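Long-range contacts in putative hydrolase (Shewanella frigidimarina, PDB 3LHO), which probably acts as an iron(II)-dependent dioxygenase of the 2-oxoadipate dioxygenase/decarboxylase family, a member of the glyoxalase clan: residues R45-N53 with S111-V119; A153-Y161 with V220-S231. All blocks are in the same frame, centred on the assembly; numbering follows the deposited sequence.

How the contacts relate
Both contacts lie on the same flank of the chain, their centres about 16 Å apart, and they meet through helix 151-159 and the turn that follows it. Tyr161, just past that helix, places its OH 2.7 Å from Thr46 OG1, a probable hydrogen bond, while Leu115 CD1 of contact 1 packs 3.6 Å from Ala157 CB of contact 2. Arg45 forms a cation-pi pair with Trp155, so strand 39-47 is tied directly to the helix. The nickel site, built by His41, His165 and Glu235, draws one ligand from this same strand; none of these three lies in the segments of either contact, and the side chain of Trp155 is about 12 Å from the metal.

Contact 1. Residues R45-N53 with S111-V119; sequences RTFNIAKVN and SIHGLIDQV. With SO4 (sulfate ion), chain C.
Ile112 sets its CG2 methyl squarely over the face of the Phe47 ring, 3.5 Å from the centroid and only 4° off the ring normal, a clear CH-pi contact. The same ring meets Ile116 differently, at its edge: CD2 lies 4.0 Å from Ile116 CD1. Ile49 sends CD1 over a face of the His113 imidazole, 3.8 Å from the centroid and displaced toward the rim, while its CG2, anti to the backbone N, turns to Ile116 CG2. Val52 and Ile116 meet tip to tip, CG2 to CG2 at 3.8 Å. These side chains pack helix 106-116 against the end of strand 39-47, a strand of the mixed sheet, and the loop that follows it. Lys51, bent at chi3 (-60°), runs antiparallel alongside the Val119 side chain, and its NZ grips two backbone carbonyls of the type I turn from Ile116 to Val119: it donates to Val119 O at 2.7 Å, in the carbonyl plane, and to Ile116 O at 3.1 Å, on the opposite face of that carbonyl from Val119 N. A methionine in its place would probably leave both carbonyls without this donor. A sulfate, probably from the crystallisation liquor, accepts from Ala50 N through O2, while its O3 lies at the His113 ring edge.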
loop_
_atom_site.group_PDB
_atom_site.type_symbol
_atom_site.label_atom_id
_atom_site.label_comp_id
_atom_site.label_asym_id
_atom_site.label_seq_id
_atom_site.Cartn_x
_atom_site.Cartn_y
_atom_site.Cartn_z
ATOM N N ARG A 45 0.986 3.598 -4.492
ATOM C CA ARG A 45 1.012 5.068 -4.468
ATOM C C ARG A 45 1.710 5.590 -5.705
ATOM O O ARG A 45 2.596 4.950 -6.209
ATOM C CB ARG A 45 1.850 5.519 -3.295
ATOM C CG ARG A 45 1.242 5.149 -1.947
ATOM C CD ARG A 45 2.108 5.658 -0.849
ATOM N NE ARG A 45 1.389 5.641 0.416
ATOM C CZ ARG A 45 1.821 6.152 1.564
ATOM N NH1 ARG A 45 3.004 6.730 1.647
ATOM N NH2 ARG A 45 1.043 6.086 2.645
ATOM N N THR A 46 1.369 6.788 -6.150
ATOM C CA THR A 46 2.112 7.417 -7.257
ATOM C C THR A 46 1.779 8.901 -7.261
ATOM O O THR A 46 1.165 9.395 -6.284
ATOM C CB THR A 46 1.804 6.766 -8.615
ATOM O OG1 THR A 46 2.756 7.225 -9.603
ATOM C CG2 THR A 46 0.386 7.064 -9.066
ATOM N N PHE A 47 2.247 9.616 -8.284
ATOM C CA PHE A 47 1.889 11.037 -8.497
ATOM C C PHE A 47 1.015 11.205 -9.718
ATOM O O PHE A 47 1.056 10.380 -10.620
ATOM C CB PHE A 47 3.160 11.860 -8.712
ATOM C CG PHE A 47 4.161 11.745 -7.601
ATOM C CD1 PHE A 47 3.975 12.391 -6.422
ATOM C CD2 PHE A 47 5.306 10.989 -7.760
ATOM C CE1 PHE A 47 4.902 12.302 -5.398
ATOM C CE2 PHE A 47 6.224 10.894 -6.748
ATOM C CZ PHE A 47 6.013 11.544 -5.559
ATOM N N ASN A 48 0.248 12.302 -9.793
ATOM C CA ASN A 48 -0.585 12.563 -10.970
ATOM C C ASN A 48 0.214 13.149 -12.182
ATOM O O ASN A 48 -0.166 14.143 -12.822
ATOM C CB ASN A 48 -1.759 13.465 -10.569
ATOM C CG ASN A 48 -1.301 14.865 -10.275
ATOM O OD1 ASN A 48 -0.113 15.096 -9.963
ATOM N ND2 ASN A 48 -2.190 15.810 -10.445
ATOM N N ILE A 49 1.339 12.517 -12.489
ATOM C CA ILE A 49 2.204 12.897 -13.606
ATOM C C ILE A 49 1.931 11.771 -14.647
ATOM O O ILE A 49 1.990 10.571 -14.296
ATOM C CB ILE A 49 3.692 12.939 -13.165
ATOM C CG1 ILE A 49 3.933 14.122 -12.201
ATOM C CG2 ILE A 49 4.637 13.027 -14.372
ATOM C CD1 ILE A 49 5.276 14.210 -11.559
ATOM N N ALA A 50 1.588 12.163 -15.880
ATOM C CA ALA A 50 1.061 11.254 -16.918
ATOM C C ALA A 50 1.868 9.963 -17.021
ATOM O O ALA A 50 1.338 8.824 -17.052
ATOM C CB ALA A 50 1.028 11.995 -18.312
ATOM N N LYS A 51 3.160 10.126 -17.067
ATOM C CA LYS A 51 4.040 8.968 -17.234
ATOM C C LYS A 51 3.778 7.835 -16.208
ATOM O O LYS A 51 4.008 6.635 -16.494
ATOM C CB LYS A 51 5.500 9.393 -17.101
ATOM C CG LYS A 51 6.466 8.338 -17.681
ATOM C CD LYS A 51 7.976 8.613 -17.418
ATOM C CE LYS A 51 8.483 9.905 -17.988
ATOM N NZ LYS A 51 9.941 10.107 -17.672
ATOM N N VAL A 52 3.335 8.194 -15.006
ATOM C CA VAL A 52 3.260 7.240 -13.886
ATOM C C VAL A 52 1.946 7.368 -13.118
ATOM O O VAL A 52 1.861 6.935 -11.994
ATOM C CB VAL A 52 4.448 7.414 -12.866
ATOM C CG1 VAL A 52 5.776 7.121 -13.506
ATOM C CG2 VAL A 52 4.500 8.794 -12.267
ATOM N N ASN A 53 0.910 7.894 -13.747
ATOM C CA ASN A 53 -0.314 8.233 -13.014
ATOM C C ASN A 53 -1.130 6.998 -12.580
ATOM O O ASN A 53 -0.748 5.874 -12.839
ATOM C CB ASN A 53 -1.130 9.273 -13.791
ATOM C CG ASN A 53 -1.788 8.741 -14.994
ATOM O OD1 ASN A 53 -1.957 7.520 -15.159
ATOM N ND2 ASN A 53 -2.251 9.652 -15.850
ATOM N N SER A 111 10.792 19.422 -7.645
ATOM C CA SER A 111 11.570 18.274 -7.183
ATOM C C SER A 111 10.927 16.953 -7.597
ATOM O O SER A 111 11.625 16.040 -8.013
ATOM C CB SER A 111 11.770 18.294 -5.667
ATOM O OG SER A 111 12.746 19.275 -5.341
ATOM N N ILE A 112 9.608 16.865 -7.468
ATOM C CA ILE A 112 8.874 15.642 -7.794
ATOM C C ILE A 112 8.994 15.407 -9.296
ATOM O O ILE A 112 9.373 14.299 -9.705
ATOM C CB ILE A 112 7.419 15.689 -7.352
ATOM C CG1 ILE A 112 7.336 15.634 -5.815
ATOM C CG2 ILE A 112 6.575 14.546 -7.967
ATOM C CD1 ILE A 112 5.945 16.012 -5.263
ATOM N N HIS A 113 8.771 16.449 -10.109
ATOM C CA HIS A 113 8.961 16.292 -11.563
ATOM C C HIS A 113 10.347 15.837 -11.909
ATOM O O HIS A 113 10.531 15.011 -12.812
ATOM C CB HIS A 113 8.617 17.546 -12.339
ATOM C CG HIS A 113 7.164 17.702 -12.560
ATOM N ND1 HIS A 113 6.495 17.032 -13.563
ATOM C CD2 HIS A 113 6.236 18.412 -11.886
ATOM C CE1 HIS A 113 5.215 17.360 -13.516
ATOM N NE2 HIS A 113 5.029 18.172 -12.488
ATOM N N GLY A 114 11.332 16.315 -11.162
ATOM C CA GLY A 114 12.700 15.934 -11.387
ATOM C C GLY A 114 12.991 14.472 -11.165
ATOM O O GLY A 114 13.856 13.888 -11.845
ATOM N N LEU A 115 12.292 13.863 -10.202
ATOM C CA LEU A 115 12.460 12.427 -9.950
ATOM C C LEU A 115 11.783 11.624 -11.056
ATOM O O LEU A 115 12.341 10.678 -11.565
ATOM C CB LEU A 115 11.860 12.061 -8.585
ATOM C CG LEU A 115 12.304 12.891 -7.344
ATOM C CD1 LEU A 115 11.675 12.335 -6.086
ATOM C CD2 LEU A 115 13.804 12.933 -7.161
ATOM N N ILE A 116 10.569 12.010 -11.414
ATOM C CA ILE A 116 9.804 11.242 -12.410
ATOM C C ILE A 116 10.376 11.394 -13.815
ATOM O O ILE A 116 10.248 10.498 -14.617
ATOM C CB ILE A 116 8.325 11.591 -12.366
ATOM C CG1 ILE A 116 7.762 11.327 -10.942
ATOM C CG2 ILE A 116 7.533 10.796 -13.438
ATOM C CD1 ILE A 116 7.966 9.896 -10.480
ATOM N N ASP A 117 11.063 12.511 -14.093
ATOM C CA ASP A 117 11.747 12.688 -15.361
ATOM C C ASP A 117 12.756 11.599 -15.501
ATOM O O ASP A 117 13.119 11.243 -16.612
ATOM C CB ASP A 117 12.484 14.027 -15.455
ATOM C CG ASP A 117 11.572 15.179 -15.722
ATOM O OD1 ASP A 117 10.382 14.957 -15.999
ATOM O OD2 ASP A 117 12.056 16.322 -15.590
ATOM N N GLN A 118 13.238 11.043 -14.407
ATOM C CA GLN A 118 14.262 9.977 -14.543
ATOM C C GLN A 118 13.718 8.578 -14.831
ATOM O O GLN A 118 14.499 7.652 -15.171
ATOM C CB GLN A 118 15.151 9.940 -13.309
ATOM C CG GLN A 118 15.973 11.209 -13.105
ATOM C CD GLN A 118 16.605 11.276 -11.717
ATOM O OE1 GLN A 118 17.487 10.483 -11.388
ATOM N NE2 GLN A 118 16.165 12.242 -10.896
ATOM N N VAL A 119 12.408 8.407 -14.682
ATOM C CA VAL A 119 11.737 7.145 -15.002
ATOM C C VAL A 119 11.692 6.938 -16.532
ATOM O O VAL A 119 11.129 7.745 -17.267
ATOM C CB VAL A 119 10.300 7.111 -14.466
ATOM C CG1 VAL A 119 9.592 5.790 -14.892
ATOM C CG2 VAL A 119 10.268 7.299 -12.928
HETATM S S SO4 C . 2.414 15.490 -17.168
HETATM O O1 SO4 C . 3.054 14.466 -17.992
HETATM O O2 SO4 C . 1.437 14.901 -16.242
HETATM O O3 SO4 C . 3.462 16.223 -16.450
HETATM O O4 SO4 C . 1.664 16.380 -18.055
#

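Contact 2. Residues A153-Y161 with V220-S231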
loop_
_atom_site.group_PDB
_atom_site.type_symbol
_atom_site.label_atom_id
_atom_site.label_comp_id
_atom_site.label_asym_id
_atom_site.label_seq_id
_atom_site.Cartn_x
_atom_site.Cartn_y
_atom_site.Cartn_z
ATOM N N ALA A 153 4.471 11.953 -0.352
ATOM C CA ALA A 153 5.473 12.281 -1.381
ATOM C C ALA A 153 6.861 11.810 -0.996
ATOM O O ALA A 153 7.591 11.209 -1.824
ATOM C CB ALA A 153 5.487 13.828 -1.665
ATOM N N ALA A 154 7.239 12.029 0.270
ATOM C CA ALA A 154 8.605 11.624 0.713
ATOM C C ALA A 154 8.828 10.107 0.653
ATOM O O ALA A 154 9.893 9.600 0.184
ATOM C CB ALA A 154 8.865 12.154 2.147
ATOM N N TRP A 155 7.798 9.366 1.056
ATOM C CA TRP A 155 7.804 7.923 1.014
ATOM C C TRP A 155 8.010 7.440 -0.402
ATOM O O TRP A 155 8.860 6.600 -0.640
ATOM C CB TRP A 155 6.507 7.322 1.595
ATOM C CG TRP A 155 6.573 5.844 1.790
ATOM C CD1 TRP A 155 6.944 5.178 2.938
ATOM C CD2 TRP A 155 6.260 4.826 0.815
ATOM N NE1 TRP A 155 6.893 3.819 2.728
ATOM C CE2 TRP A 155 6.453 3.577 1.443
ATOM C CE3 TRP A 155 5.779 4.858 -0.518
ATOM C CZ2 TRP A 155 6.234 2.363 0.773
ATOM C CZ3 TRP A 155 5.550 3.668 -1.176
ATOM C CH2 TRP A 155 5.764 2.425 -0.526
ATOM N N VAL A 156 7.233 7.973 -1.334
ATOM C CA VAL A 156 7.386 7.564 -2.732
ATOM C C VAL A 156 8.768 7.960 -3.243
ATOM O O VAL A 156 9.437 7.152 -3.891
ATOM C CB VAL A 156 6.303 8.140 -3.654
ATOM C CG1 VAL A 156 6.631 7.731 -5.081
ATOM C CG2 VAL A 156 4.940 7.632 -3.282
ATOM N N ALA A 157 9.241 9.165 -2.878
ATOM C CA ALA A 157 10.591 9.593 -3.282
ATOM C C ALA A 157 11.673 8.646 -2.740
ATOM O O ALA A 157 12.653 8.300 -3.470
ATOM C CB ALA A 157 10.852 11.059 -2.842
ATOM N N ALA A 158 11.513 8.190 -1.493
ATOM C CA ALA A 158 12.538 7.315 -0.850
ATOM C C ALA A 158 12.523 5.871 -1.344
ATOM O O ALA A 158 13.589 5.241 -1.476
ATOM C CB ALA A 158 12.438 7.345 0.702
ATOM N N LEU A 159 11.343 5.319 -1.581
ATOM C CA LEU A 159 11.233 3.850 -1.831
ATOM C C LEU A 159 10.762 3.459 -3.241
ATOM O O LEU A 159 10.980 2.324 -3.693
ATOM C CB LEU A 159 10.332 3.230 -0.752
ATOM C CG LEU A 159 11.024 3.181 0.633
ATOM C CD1 LEU A 159 10.019 2.919 1.700
ATOM C CD2 LEU A 159 12.141 2.133 0.683
ATOM N N GLY A 160 10.171 4.413 -3.939
ATOM C CA GLY A 160 9.717 4.218 -5.301
ATOM C C GLY A 160 8.479 3.337 -5.432
ATOM O O GLY A 160 7.522 3.434 -4.640
ATOM N N TYR A 161 8.478 2.530 -6.484
ATOM C CA TYR A 161 7.323 1.739 -6.879
ATOM C C TYR A 161 7.417 0.356 -6.280
ATOM O O TYR A 161 8.103 -0.518 -6.805
ATOM C CB TYR A 161 7.150 1.729 -8.417
ATOM C CG TYR A 161 6.692 3.091 -8.853
ATOM C CD1 TYR A 161 5.427 3.520 -8.553
ATOM C CD2 TYR A 161 7.577 4.013 -9.417
ATOM C CE1 TYR A 161 5.009 4.757 -8.881
ATOM C CE2 TYR A 161 7.153 5.323 -9.703
ATOM C CZ TYR A 161 5.886 5.658 -9.458
ATOM O OH TYR A 161 5.480 6.950 -9.723
ATOM N N VAL A 220 17.813 3.731 3.158
ATOM C CA VAL A 220 17.704 4.303 1.832
ATOM C C VAL A 220 19.035 4.938 1.458
ATOM O O VAL A 220 19.641 5.685 2.249
ATOM C CB VAL A 220 16.529 5.326 1.808
ATOM C CG1 VAL A 220 16.584 6.224 0.553
ATOM C CG2 VAL A 220 15.251 4.530 1.880
ATOM N N ASN A 221 19.500 4.625 0.257
ATOM C CA ASN A 221 20.782 5.108 -0.230
ATOM C C ASN A 221 20.611 6.384 -1.035
ATOM O O ASN A 221 20.499 6.383 -2.247
ATOM C CB ASN A 221 21.511 4.016 -1.006
ATOM C CG ASN A 221 21.680 2.742 -0.193
ATOM O OD1 ASN A 221 21.099 1.716 -0.513
ATOM N ND2 ASN A 221 22.408 2.828 0.909
ATOM N N PHE A 222 20.545 7.486 -0.317
ATOM C CA PHE A 222 20.491 8.798 -0.922
ATOM C C PHE A 222 21.838 9.066 -1.585
ATOM O O PHE A 222 22.862 8.407 -1.284
ATOM C CB PHE A 222 20.136 9.881 0.113
ATOM C CG PHE A 222 18.721 9.779 0.645
ATOM C CD1 PHE A 222 17.642 10.131 -0.143
ATOM C CD2 PHE A 222 18.469 9.333 1.931
ATOM C CE1 PHE A 222 16.348 10.007 0.319
ATOM C CE2 PHE A 222 17.189 9.226 2.406
ATOM C CZ PHE A 222 16.105 9.555 1.585
ATOM N N THR A 223 21.845 10.024 -2.503
ATOM C CA THR A 223 23.080 10.404 -3.168
ATOM C C THR A 223 24.139 10.867 -2.174
ATOM O O THR A 223 25.296 10.565 -2.351
ATOM C CB THR A 223 22.840 11.465 -4.295
ATOM O OG1 THR A 223 22.224 12.638 -3.760
ATOM C CG2 THR A 223 21.914 10.880 -5.344
ATOM N N ASP A 224 23.742 11.536 -1.095
ATOM C CA ASP A 224 24.714 12.031 -0.138
ATOM C C ASP A 224 24.595 11.419 1.251
ATOM O O ASP A 224 25.011 12.034 2.210
ATOM C CB ASP A 224 24.630 13.576 -0.055
ATOM C CG ASP A 224 23.224 14.093 0.187
ATOM O OD1 ASP A 224 22.268 13.300 0.284
ATOM O OD2 ASP A 224 23.048 15.335 0.180
ATOM N N GLY A 225 24.042 10.213 1.374
ATOM C CA GLY A 225 23.896 9.576 2.684
ATOM C C GLY A 225 23.070 8.304 2.667
ATOM O O GLY A 225 22.294 8.060 1.740
ATOM N N ASP A 226 23.294 7.490 3.688
ATOM C CA ASP A 226 22.570 6.260 3.937
ATOM C C ASP A 226 21.722 6.473 5.184
ATOM O O ASP A 226 22.222 6.556 6.293
ATOM C CB ASP A 226 23.548 5.120 4.135
ATOM C CG ASP A 226 24.501 4.993 2.976
ATOM O OD1 ASP A 226 24.011 4.767 1.863
ATOM O OD2 ASP A 226 25.704 5.171 3.189
ATOM N N VAL A 227 20.429 6.594 4.974
ATOM C CA VAL A 227 19.513 6.979 6.023
ATOM C C VAL A 227 18.515 5.873 6.342
ATOM O O VAL A 227 17.861 5.300 5.446
ATOM C CB VAL A 227 18.768 8.247 5.629
ATOM C CG1 VAL A 227 17.829 8.638 6.746
ATOM C CG2 VAL A 227 19.761 9.396 5.306
ATOM N N GLU A 228 18.368 5.583 7.631
ATOM C CA GLU A 228 17.335 4.668 8.080
ATOM C C GLU A 228 15.965 5.337 8.230
ATOM O O GLU A 228 15.811 6.324 8.934
ATOM C CB GLU A 228 17.803 4.035 9.388
ATOM C CG GLU A 228 17.132 2.786 9.752
ATOM C CD GLU A 228 17.847 2.112 10.915
ATOM O OE1 GLU A 228 18.954 1.571 10.725
ATOM O OE2 GLU A 228 17.326 2.180 12.023
ATOM N N ILE A 229 14.960 4.819 7.537
ATOM C CA ILE A 229 13.619 5.370 7.627
ATOM C C ILE A 229 12.592 4.244 7.816
ATOM O O ILE A 229 12.854 3.077 7.506
ATOM C CB ILE A 229 13.251 6.243 6.347
ATOM C CG1 ILE A 229 13.025 5.359 5.116
ATOM C CG2 ILE A 229 14.343 7.364 6.104
ATOM C CD1 ILE A 229 12.287 6.048 3.958
ATOM N N PRO A 230 11.402 4.592 8.301
ATOM C CA PRO A 230 10.331 3.603 8.274
ATOM C C PRO A 230 9.997 3.139 6.871
ATOM O O PRO A 230 9.948 3.941 5.913
ATOM C CB PRO A 230 9.133 4.371 8.854
ATOM C CG PRO A 230 9.743 5.529 9.592
ATOM C CD PRO A 230 10.910 5.900 8.778
ATOM N N SER A 231 9.749 1.851 6.744
ATOM C CA SER A 231 9.446 1.291 5.435
ATOM C C SER A 231 7.931 1.106 5.356
ATOM O O SER A 231 7.212 2.037 4.989
ATOM C CB SER A 231 10.241 -0.006 5.208
ATOM O OG SER A 231 10.054 -0.900 6.300
#
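Trp155 reaches Ser231 with its indole N-H: NE1 donates to Ser231 O at 2.9 Å, with an N-H...acceptor angle of 163°. The acceptor lies near the indole plane, but the donor is tilted out of the carbonyl plane. With CG anti to the backbone N, the indole projects beside the helix far enough to make this bond, although its CB does not point at the hairpin. Leu159, one turn on, lays CD1 over a face of the same indole, toward the rim, and CD1 also comes 4.1 Å from Ser231 CA. Its other methyl, CD2, meets Val220 CG2 at 4.1 Å, the two side chains crossing at a slant. The partners belong to a two-stranded antiparallel hairpin, 217-222 and 225-230, joined by a type I turn from Phe222 to Gly225; helix 151-159 packs across it, the axis of its segment 153-159 at 85° to that of 220-222. Ala158 points its CB into the hairpin, where Ile229 CD1 comes to 3.5 Å. Ile229 has CG1 between its backbone N and carbonyl carbon (chi1 72°), and the extended second torsion then carries CD1 out to that methyl. Val220 closes on Ala158 from the other strand, CG1 standing 3.7 Å from Ala158 O. Within the hairpin, that CG1 also lies over a face of the Phe222 ring, whose CZ approaches Ala158 CB obliquely; Tyr143 of helix 140-149 meets the same ring.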